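Local coordinates for protein glutamate--tRNA ligase (Elizabethkingia anophelis, PDB 6B1Z) that probably attaches glutamate to its cognate tRNA in an ATP-dependent reaction, as a class I aminoacyl-tRNA synthetase with an anticodon-binding domain, at residues F307-M310 and V311-G315; G28-T31 and A32-Y36; V226-G229 and E230-P234; E63-I66 and M67-E71. All blocks are in the same frame, centred on the assembly; numbering follows the deposited sequence.

Contact 1 of 4, residues F307-M310 and V311-G315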
loop_
_atom_site.group_PDB
_atom_site.type_symbol
_atom_site.label_atom_id
_atom_site.label_comp_id
_atom_site.label_asym_id
_atom_site.label_seq_id
_atom_site.Cartn_x
_atom_site.Cartn_y
_atom_site.Cartn_z
ATOM N N PHE A 307 -4.568 5.211 -6.422
ATOM C CA PHE A 307 -3.659 4.518 -5.518
ATOM C C PHE A 307 -2.900 3.399 -6.226
ATOM O O PHE A 307 -1.668 3.321 -6.130
ATOM C CB PHE A 307 -4.454 3.969 -4.336
ATOM C CG PHE A 307 -3.629 3.129 -3.388
ATOM C CD1 PHE A 307 -2.622 3.709 -2.634
ATOM C CD2 PHE A 307 -3.888 1.770 -3.252
ATOM C CE1 PHE A 307 -1.863 2.936 -1.752
ATOM C CE2 PHE A 307 -3.145 0.981 -2.379
ATOM C CZ PHE A 307 -2.141 1.566 -1.624
ATOM N N ILE A 308 -3.617 2.516 -6.933
ATOM C CA ILE A 308 -2.930 1.367 -7.515
ATOM C C ILE A 308 -2.104 1.774 -8.738
ATOM O O ILE A 308 -1.053 1.173 -9.006
ATOM C CB ILE A 308 -3.942 0.236 -7.796
ATOM C CG1 ILE A 308 -3.199 -1.105 -7.874
ATOM C CG2 ILE A 308 -4.793 0.541 -9.040
ATOM C CD1 ILE A 308 -2.492 -1.479 -6.560
ATOM N N ASN A 309 -2.507 2.832 -9.455
ATOM C CA ASN A 309 -1.661 3.386 -10.512
ATOM C C ASN A 309 -0.330 3.872 -9.927
ATOM O O ASN A 309 0.746 3.622 -10.496
ATOM C CB ASN A 309 -2.440 4.522 -11.217
ATOM C CG ASN A 309 -1.889 4.907 -12.605
ATOM O OD1 ASN A 309 -2.588 5.564 -13.381
ATOM N ND2 ASN A 309 -0.634 4.562 -12.901
ATOM N N MET A 310 -0.390 4.559 -8.786
ATOM C CA MET A 310 0.826 5.042 -8.134
ATOM C C MET A 310 1.718 3.876 -7.706
ATOM O O MET A 310 2.936 3.878 -7.949
ATOM C CB MET A 310 0.434 5.911 -6.935
ATOM C CG MET A 310 1.614 6.439 -6.106
ATOM S SD MET A 310 2.228 5.267 -4.868
ATOM C CE MET A 310 0.881 5.248 -3.707
ATOM N N VAL A 311 1.119 2.857 -7.089
ATOM C CA VAL A 311 1.911 1.731 -6.593
ATOM C C VAL A 311 2.586 0.997 -7.741
ATOM O O VAL A 311 3.759 0.609 -7.646
ATOM C CB VAL A 311 1.020 0.792 -5.755
ATOM C CG1 VAL A 311 1.799 -0.490 -5.388
ATOM C CG2 VAL A 311 0.573 1.497 -4.465
ATOM N N ALA A 312 1.872 0.821 -8.859
ATOM C CA ALA A 312 2.435 0.117 -10.007
ATOM C C ALA A 312 3.712 0.767 -10.505
ATOM O O ALA A 312 4.638 0.077 -10.941
ATOM C CB ALA A 312 1.409 0.077 -11.144
ATOM N N MET A 313 3.778 2.095 -10.457
ATOM C CA MET A 313 4.904 2.806 -11.032
ATOM C C MET A 313 6.099 2.891 -10.091
ATOM O O MET A 313 7.083 3.553 -10.436
ATOM C CB MET A 313 4.449 4.203 -11.475
ATOM C CG MET A 313 3.344 4.154 -12.534
ATOM S SD MET A 313 3.723 3.023 -13.908
ATOM C CE MET A 313 2.221 3.173 -14.875
ATOM N N LEU A 314 6.037 2.242 -8.924
ATOM C CA LEU A 314 7.194 2.141 -8.025
ATOM C C LEU A 314 8.120 1.039 -8.537
ATOM O O LEU A 314 8.231 -0.059 -7.982
ATOM C CB LEU A 314 6.739 1.891 -6.590
ATOM C CG LEU A 314 5.955 3.035 -5.937
ATOM C CD1 LEU A 314 5.423 2.608 -4.584
ATOM C CD2 LEU A 314 6.825 4.288 -5.801
ATOM N N GLY A 315 8.843 1.362 -9.611
ATOM C CA GLY A 315 9.829 0.459 -10.163
ATOM C C GLY A 315 9.445 -0.178 -11.476
ATOM O O GLY A 315 10.213 -0.991 -11.998
#
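The backbone N-H of Met313 is shared by two carbonyls, Asn309 O at 3.4 Å and Met310 O at 3.2 Å, and both bonds are weak. This divided grip marks the last turn of helix 304-312, where regular helical bonding gives way: the two amides just before it, Val311 N and Ala312 N, still make regular i-to-i+4 bonds to Phe307 O and Ile308 O, the latter pair 2.9 Å apart. Just beyond, Leu314 is the centre of an inverse gamma turn.

Val311 lays its CG2 methyl over one face of the Phe307 ring, 4.1 Å from the centroid and displaced toward the rim, a CH-pi contact. With its CG1 branch trans to the amide nitrogen (chi1 172°), Val311 leaves CG2 beside that nitrogen, facing back toward the preceding turn. Met310, bent at both chi2 and chi3, curls its thioether round so that CE comes 3.8 Å from the same Val311 CG2, while its SD lies 4.2 Å from Leu314 CD1. Met313, bent at chi2, brings CE to 3.7 Å from Asn309 ND2. That buried amide is itself held fast, OD1 by Tyr358 OH and Val325 N, and ND2 by Glu323 O.

The apolar sides of this helix end are packed between three others: Ile308 and Ala312 rest on Leu33 of helix 26-41, Met310 meets Ala351 and Phe354 of helix 348-361, and Phe307 and Ile308 reach Ile73 of helix 62-73.

Contact 2 of 4, residues G28-T31 and A32-Y36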
loop_
_atom_site.group_PDB
_atom_site.type_symbol
_atom_site.label_atom_id
_atom_site.label_comp_id
_atom_site.label_asym_id
_atom_site.label_seq_id
_atom_site.Cartn_x
_atom_site.Cartn_y
_atom_site.Cartn_z
ATOM N N GLY A 28 3.796 -4.782 0.277
ATOM C CA GLY A 28 2.944 -5.941 0.080
ATOM C C GLY A 28 1.862 -5.714 -0.960
ATOM O O GLY A 28 1.548 -6.607 -1.745
ATOM N N VAL A 29 1.288 -4.508 -0.986
ATOM C CA VAL A 29 0.333 -4.157 -2.033
ATOM C C VAL A 29 0.984 -4.269 -3.399
ATOM O O VAL A 29 0.383 -4.794 -4.347
ATOM C CB VAL A 29 -0.209 -2.738 -1.801
ATOM C CG1 VAL A 29 -1.098 -2.297 -2.983
ATOM C CG2 VAL A 29 -0.976 -2.681 -0.481
ATOM N N ARG A 30 2.222 -3.773 -3.520
ATOM C CA ARG A 30 2.918 -3.835 -4.809
ATOM C C ARG A 30 3.175 -5.269 -5.236
ATOM O O ARG A 30 2.997 -5.609 -6.416
ATOM C CB ARG A 30 4.227 -3.053 -4.777
ATOM C CG ARG A 30 4.860 -2.930 -6.187
ATOM C CD ARG A 30 6.229 -2.299 -6.194
ATOM N NE ARG A 30 7.152 -3.030 -5.335
ATOM C CZ ARG A 30 8.380 -2.623 -5.042
ATOM N NH1 ARG A 30 8.880 -1.511 -5.580
ATOM N NH2 ARG A 30 9.110 -3.349 -4.212
ATOM N N THR A 31 3.604 -6.121 -4.303
ATOM C CA THR A 31 3.821 -7.525 -4.640
ATOM C C THR A 31 2.535 -8.175 -5.126
ATOM O O THR A 31 2.517 -8.853 -6.165
ATOM C CB THR A 31 4.392 -8.267 -3.436
ATOM O OG1 THR A 31 5.713 -7.772 -3.183
ATOM C CG2 THR A 31 4.451 -9.778 -3.742
ATOM N N ALA A 32 1.434 -7.969 -4.390
ATOM C CA ALA A 32 0.147 -8.501 -4.823
ATOM C C ALA A 32 -0.235 -7.982 -6.206
ATOM O O ALA A 32 -0.715 -8.751 -7.046
ATOM C CB ALA A 32 -0.944 -8.139 -3.803
ATOM N N LEU A 33 -0.022 -6.685 -6.462
ATOM C CA LEU A 33 -0.357 -6.114 -7.762
ATOM C C LEU A 33 0.446 -6.762 -8.876
ATOM O O LEU A 33 -0.110 -7.126 -9.920
ATOM C CB LEU A 33 -0.130 -4.601 -7.749
ATOM C CG LEU A 33 -0.292 -3.915 -9.106
ATOM C CD1 LEU A 33 -1.734 -3.975 -9.625
ATOM C CD2 LEU A 33 0.176 -2.484 -9.017
ATOM N N TYR A 34 1.761 -6.906 -8.678
ATOM C CA TYR A 34 2.575 -7.505 -9.734
ATOM C C TYR A 34 2.220 -8.979 -9.943
ATOM O O TYR A 34 2.248 -9.458 -11.086
ATOM C CB TYR A 34 4.069 -7.306 -9.433
ATOM C CG TYR A 34 4.589 -5.875 -9.584
ATOM C CD1 TYR A 34 3.785 -4.836 -10.077
ATOM C CD2 TYR A 34 5.893 -5.563 -9.232
ATOM C CE1 TYR A 34 4.284 -3.537 -10.199
ATOM C CE2 TYR A 34 6.398 -4.270 -9.361
ATOM C CZ TYR A 34 5.594 -3.264 -9.838
ATOM O OH TYR A 34 6.116 -2.006 -9.961
ATOM N N ASP A 35 1.870 -9.707 -8.870
ATOM C CA ASP A 35 1.288 -11.045 -9.022
ATOM C C ASP A 35 0.068 -11.022 -9.934
ATOM O O ASP A 35 -0.057 -11.832 -10.865
ATOM C CB ASP A 35 0.845 -11.594 -7.663
ATOM C CG ASP A 35 1.962 -12.151 -6.840
ATOM O OD1 ASP A 35 2.864 -12.818 -7.402
ATOM O OD2 ASP A 35 1.907 -11.955 -5.594
ATOM N N TYR A 36 -0.875 -10.128 -9.627
ATOM C CA TYR A 36 -2.132 -10.055 -10.363
ATOM C C TYR A 36 -1.893 -9.687 -11.819
ATOM O O TYR A 36 -2.402 -10.348 -12.735
ATOM C CB TYR A 36 -3.035 -9.027 -9.680
ATOM C CG TYR A 36 -4.428 -8.907 -10.256
ATOM C CD1 TYR A 36 -5.377 -9.899 -10.051
ATOM C CD2 TYR A 36 -4.796 -7.786 -10.993
ATOM C CE1 TYR A 36 -6.650 -9.780 -10.566
ATOM C CE2 TYR A 36 -6.065 -7.659 -11.513
ATOM C CZ TYR A 36 -6.992 -8.665 -11.302
ATOM O OH TYR A 36 -8.263 -8.544 -11.829
#
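Four consecutive i-to-i+4 bonds run from the amides of Ala32, Leu33, Tyr34 and Asp35 back to the carbonyls of Gly28 through Thr31, all 2.9 to 3.0 Å from N to O, so this part of the helix is regular. The aliphatic part of Arg30 bridges the turn to Tyr34. Its CG stands over one face of the phenol ring, 3.9 Å from the centroid and offset toward the rim, and CD follows at 3.7 Å from Tyr34 CE2. A bend at chi3 (57°) then brings the guanidinium to within 21° of parallel with the ring. Helix 26-41 is the crossover helix of the beta-alpha-beta unit built with strands 13-16 and 45-48, and Gly28 closes the His-Leu-Gly-Gly version of the class I HIGH signature at its start. Both polar ends of the Arg30-Tyr34 pair are held by backbone oxygens: NH1 by Leu314 O, NH2 by Ser257 O, and Tyr34 OH by Ala312 O. On another side of the helix Thr31 and Asp35 run alongside each other, pointing the same way. Thr31 turns its methyl to this neighbour, CG2 lying 3.8 Å from Asp35 OD2, while OG1, beside the backbone nitrogen, bonds to Gly27 O.

Contact 3 of 4, residues V226-G229 and E230-P234. With FMT (formic acid), chain C.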
loop_
_atom_site.group_PDB
_atom_site.type_symbol
_atom_site.label_atom_id
_atom_site.label_comp_id
_atom_site.label_asym_id
_atom_site.label_seq_id
_atom_site.Cartn_x
_atom_site.Cartn_y
_atom_site.Cartn_z
ATOM N N VAL A 226 7.425 -17.285 -8.499
ATOM C CA VAL A 226 7.390 -16.746 -7.142
ATOM C C VAL A 226 7.876 -15.304 -7.223
ATOM O O VAL A 226 9.061 -15.059 -7.466
ATOM C CB VAL A 226 8.260 -17.578 -6.188
ATOM C CG1 VAL A 226 8.399 -16.903 -4.836
ATOM C CG2 VAL A 226 7.670 -18.971 -6.038
ATOM N N ILE A 227 6.962 -14.360 -7.014
ATOM C CA ILE A 227 7.247 -12.931 -7.039
ATOM C C ILE A 227 7.169 -12.438 -5.608
ATOM O O ILE A 227 6.122 -12.575 -4.965
ATOM C CB ILE A 227 6.252 -12.170 -7.926
ATOM C CG1 ILE A 227 6.250 -12.717 -9.357
ATOM C CG2 ILE A 227 6.566 -10.672 -7.892
ATOM C CD1 ILE A 227 5.124 -12.178 -10.263
ATOM N N ARG A 228 8.266 -11.884 -5.094
ATOM C CA ARG A 228 8.295 -11.528 -3.677
ATOM C C ARG A 228 9.368 -10.475 -3.424
ATOM O O ARG A 228 10.150 -10.131 -4.314
ATOM C CB ARG A 228 8.521 -12.775 -2.815
ATOM C CG ARG A 228 9.870 -13.427 -3.022
ATOM C CD ARG A 228 9.930 -14.784 -2.315
ATOM N NE ARG A 228 11.271 -15.350 -2.439
ATOM C CZ ARG A 228 11.608 -16.594 -2.101
ATOM N NH1 ARG A 228 10.690 -17.439 -1.641
ATOM N NH2 ARG A 228 12.867 -16.990 -2.247
ATOM N N GLY A 229 9.399 -9.959 -2.176
ATOM C CA GLY A 229 10.348 -8.913 -1.832
ATOM C C GLY A 229 11.771 -9.412 -1.644
ATOM O O GLY A 229 12.016 -10.578 -1.328
ATOM N N GLU A 230 12.728 -8.481 -1.787
ATOM C CA GLU A 230 14.135 -8.856 -1.657
ATOM C C GLU A 230 14.524 -9.233 -0.227
ATOM O O GLU A 230 15.632 -9.747 -0.033
ATOM C CB GLU A 230 15.046 -7.743 -2.179
ATOM C CG GLU A 230 15.111 -6.511 -1.312
ATOM C CD GLU A 230 16.207 -5.532 -1.742
ATOM O OE1 GLU A 230 17.354 -5.963 -2.013
ATOM O OE2 GLU A 230 15.921 -4.322 -1.775
ATOM N N GLU A 231 13.648 -9.030 0.766
ATOM C CA GLU A 231 13.928 -9.567 2.097
ATOM C C GLU A 231 14.121 -11.077 2.065
ATOM O O GLU A 231 14.799 -11.627 2.946
ATOM C CB GLU A 231 12.809 -9.196 3.095
ATOM C CG GLU A 231 11.469 -9.925 2.945
ATOM C CD GLU A 231 10.499 -9.220 2.012
ATOM O OE1 GLU A 231 10.935 -8.276 1.305
ATOM O OE2 GLU A 231 9.293 -9.600 2.000
ATOM N N TRP A 232 13.552 -11.745 1.063
ATOM C CA TRP A 232 13.686 -13.184 0.875
ATOM C C TRP A 232 14.907 -13.582 0.061
ATOM O O TRP A 232 15.224 -14.779 0.002
ATOM C CB TRP A 232 12.454 -13.751 0.166
ATOM C CG TRP A 232 11.233 -13.771 1.000
ATOM C CD1 TRP A 232 10.199 -12.883 0.954
ATOM C CD2 TRP A 232 10.891 -14.742 1.998
ATOM N NE1 TRP A 232 9.233 -13.241 1.867
ATOM C CE2 TRP A 232 9.634 -14.374 2.522
ATOM C CE3 TRP A 232 11.526 -15.886 2.497
ATOM C CZ2 TRP A 232 8.999 -15.099 3.524
ATOM C CZ3 TRP A 232 10.889 -16.616 3.501
ATOM C CH2 TRP A 232 9.631 -16.211 4.000
ATOM N N LEU A 233 15.578 -12.630 -0.592
ATOM C CA LEU A 233 16.674 -13.004 -1.483
ATOM C C LEU A 233 17.805 -13.763 -0.788
ATOM O O LEU A 233 18.341 -14.702 -1.401
ATOM C CB LEU A 233 17.212 -11.757 -2.201
ATOM C CG LEU A 233 18.172 -12.023 -3.366
ATOM C CD1 LEU A 233 17.511 -12.851 -4.464
ATOM C CD2 LEU A 233 18.642 -10.681 -3.922
ATOM N N PRO A 234 18.209 -13.453 0.450
ATOM C CA PRO A 234 19.279 -14.252 1.067
ATOM C C PRO A 234 18.886 -15.697 1.324
ATOM O O PRO A 234 19.783 -16.522 1.550
ATOM C CB PRO A 234 19.569 -13.509 2.376
ATOM C CG PRO A 234 19.120 -12.081 2.092
ATOM C CD PRO A 234 17.885 -12.261 1.257
HETATM C C FMT C . 7.400 -15.945 -0.247
HETATM O O1 FMT C . 6.673 -15.266 -0.981
HETATM O O2 FMT C . 8.015 -16.957 -0.618
HETATM O O HOH W 1 7.639 -10.474 -0.049
#
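A formate ion or formic acid molecule, probably from the crystallisation liquor, sits where Arg228 and Trp232 meet, touched by both. It lies at the edge of the Arg228 guanidinium, whose NH1 donates a 2.9 Å bond to formate O2 in the guanidinium plane, and its carbon stands over one face of the indole, 3.9 Å from Trp232 CE2. Arg228 and Trp232 cross at about a right angle, yet their flat groups are only 25° from parallel. Trp232 CB presses on one face of the guanidinium, 3.3 Å from Arg228 NE. The arginine is drawn out straight from CG to NE after a first torsion of 65° that wedges CG between backbone N and carbonyl carbon.

The turn that brings Trp232 back over strand 225-229 is closed by its own amide, which binds Gly229 O at 3.1 Å from well above the carbonyl plane. Glu231 folds back as well, placing OE1 3.3 Å from Gly229 CA, and a water bridges Gly229 N to its OE2.

NH2 of Arg228 is bonded to His239 ND1, and Arg15 NH2 also binds the formate. Two arginines converging on a carboxylate beside an indole face, within the catalytic domain, are consistent with a pocket that could receive a carboxylate of the substrate glutamate.

Contact 4 of 4, residues E63-I66 and M67-E71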
loop_
_atom_site.group_PDB
_atom_site.type_symbol
_atom_site.label_atom_id
_atom_site.label_comp_id
_atom_site.label_asym_id
_atom_site.label_seq_id
_atom_site.Cartn_x
_atom_site.Cartn_y
_atom_site.Cartn_z
ATOM N N GLU A 63 -6.516 -11.710 7.972
ATOM C CA GLU A 63 -6.986 -12.298 6.725
ATOM C C GLU A 63 -8.121 -11.471 6.138
ATOM O O GLU A 63 -8.129 -11.188 4.929
ATOM C CB GLU A 63 -7.433 -13.742 6.953
ATOM C CG GLU A 63 -7.966 -14.398 5.691
ATOM C CD GLU A 63 -8.348 -15.843 5.918
ATOM O OE1 GLU A 63 -7.563 -16.554 6.580
ATOM O OE2 GLU A 63 -9.441 -16.248 5.466
ATOM N N GLU A 64 -9.074 -11.067 6.988
ATOM C CA GLU A 64 -10.166 -10.208 6.545
ATOM C C GLU A 64 -9.635 -8.885 6.004
ATOM O O GLU A 64 -10.092 -8.406 4.962
ATOM C CB GLU A 64 -11.143 -9.966 7.697
ATOM C CG GLU A 64 -11.895 -11.217 8.168
ATOM C CD GLU A 64 -11.151 -12.017 9.237
ATOM O OE1 GLU A 64 -9.900 -12.025 9.248
ATOM O OE2 GLU A 64 -11.832 -12.641 10.079
ATOM N N TYR A 65 -8.654 -8.294 6.688
ATOM C CA TYR A 65 -8.024 -7.070 6.189
ATOM C C TYR A 65 -7.461 -7.259 4.779
ATOM O O TYR A 65 -7.650 -6.410 3.896
ATOM C CB TYR A 65 -6.917 -6.631 7.160
ATOM C CG TYR A 65 -6.268 -5.305 6.811
ATOM C CD1 TYR A 65 -5.331 -5.214 5.774
ATOM C CD2 TYR A 65 -6.583 -4.161 7.524
ATOM C CE1 TYR A 65 -4.754 -4.008 5.445
ATOM C CE2 TYR A 65 -6.000 -2.944 7.208
ATOM C CZ TYR A 65 -5.090 -2.882 6.170
ATOM O OH TYR A 65 -4.505 -1.678 5.855
ATOM N N ILE A 66 -6.718 -8.348 4.565
ATOM C CA ILE A 66 -6.122 -8.609 3.263
ATOM C C ILE A 66 -7.197 -8.708 2.190
ATOM O O ILE A 66 -7.091 -8.085 1.127
ATOM C CB ILE A 66 -5.272 -9.891 3.322
ATOM C CG1 ILE A 66 -4.051 -9.663 4.211
ATOM C CG2 ILE A 66 -4.880 -10.326 1.908
ATOM C CD1 ILE A 66 -3.476 -10.979 4.779
ATOM N N MET A 67 -8.246 -9.504 2.449
ATOM C CA MET A 67 -9.314 -9.650 1.463
ATOM C C MET A 67 -9.999 -8.315 1.189
ATOM O O MET A 67 -10.262 -7.976 0.025
ATOM C CB MET A 67 -10.326 -10.707 1.924
ATOM C CG MET A 67 -9.826 -12.142 1.780
ATOM S SD MET A 67 -9.378 -12.564 0.085
ATOM C CE MET A 67 -10.959 -12.393 -0.757
ATOM N N GLU A 68 -10.273 -7.529 2.240
ATOM C CA GLU A 68 -10.927 -6.235 2.048
ATOM C C GLU A 68 -10.050 -5.292 1.230
ATOM O O GLU A 68 -10.549 -4.549 0.380
ATOM C CB GLU A 68 -11.287 -5.611 3.399
ATOM C CG GLU A 68 -12.105 -4.324 3.286
ATOM C CD GLU A 68 -12.543 -3.773 4.638
ATOM O OE1 GLU A 68 -12.462 -4.508 5.649
ATOM O OE2 GLU A 68 -12.975 -2.600 4.691
ATOM N N ALA A 69 -8.735 -5.330 1.449
ATOM C CA ALA A 69 -7.852 -4.438 0.696
ATOM C C ALA A 69 -7.764 -4.854 -0.762
ATOM O O ALA A 69 -7.806 -4.003 -1.659
ATOM C CB ALA A 69 -6.463 -4.419 1.330
ATOM N N LEU A 70 -7.633 -6.158 -1.016
ATOM C CA LEU A 70 -7.612 -6.637 -2.393
ATOM C C LEU A 70 -8.927 -6.333 -3.099
ATOM O O LEU A 70 -8.927 -5.961 -4.278
ATOM C CB LEU A 70 -7.322 -8.140 -2.422
ATOM C CG LEU A 70 -5.966 -8.602 -1.900
ATOM C CD1 LEU A 70 -5.925 -10.125 -1.928
ATOM C CD2 LEU A 70 -4.848 -7.999 -2.755
ATOM N N GLU A 71 -10.059 -6.470 -2.388
ATOM C CA GLU A 71 -11.360 -6.143 -2.976
ATOM C C GLU A 71 -11.469 -4.652 -3.285
ATOM O O GLU A 71 -12.006 -4.267 -4.335
ATOM C CB GLU A 71 -12.481 -6.612 -2.037
ATOM C CG GLU A 71 -12.617 -8.155 -1.994
ATOM C CD GLU A 71 -13.422 -8.691 -0.804
ATOM O OE1 GLU A 71 -13.891 -7.890 0.028
ATOM O OE2 GLU A 71 -13.583 -9.932 -0.700
#
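The phenol ring of Tyr65 and the methyl of Ala69 meet obliquely, CE1 to CB at 4.5 Å, a loose touch one turn apart along helix 62-73 of the class I catalytic domain. Beyond the helix the ring rests on Phe281 and Pro282, and its OH bonds to Leu283 O. Three carboxylates also have partners beyond the helix: Glu63 forms a salt bridge with Arg91, Glu68 with Arg298 and Glu71 with Lys82. Glu68 reaches its arginine from the exposed side of the helix.

Beneath these side chains the backbone is a standard alpha-helix. Met67 N bonds to Glu63 O at 3.0 Å, and the N atoms of Glu68, Ala69 and Leu70 bond in turn to the O atoms of Glu64, Tyr65 and Ile66, each at 2.9 Å. Met67, bent at chi2 and chi3, turns back toward the preceding turn, and its CG lies 3.7 Å from Glu63 O. The CB atoms of Glu68 and Ala69 likewise sit close to the carbonyl oxygens of the turn before, Glu64 O and Tyr65 O respectively.

Among the buried residues, Ile66 and Leu70 lie side by side and point the same way. In Ile66 the CG2 branch is trans to the backbone nitrogen and therefore leans toward the next turn, leaving CG1, which leads into the longer arm, beside that nitrogen. The methyls meet at 4.0 Å, Ile66 CG2 to Leu70 CD1, and Leu70 CG lies only 3.3 Å from Ile66 O.

All four contacts lie in the catalytic domain; contacts 2 and 4 are buried turns of helix and contact 1 a buried helix C-terminus. Contact 2 is central to the group, since helix 26-41 touches each of the others. It meets contact 1 through Leu33 on Ala312 and through Tyr34 OH and Arg30 NH1, which bond to the carbonyls of Ala312 and Leu314. It packs on contact 3 through Thr31 and Ile227, and more lightly on contact 4 through Ala32 and Leu70. Contacts 1, 3 and 4 do not touch one another. Apolar side chains dominate contact 1, whereas contact 4 combines apolar contacts and outward-facing salt bridges. Contact 3, at the surface, instead gathers polar groups, a water and a formate.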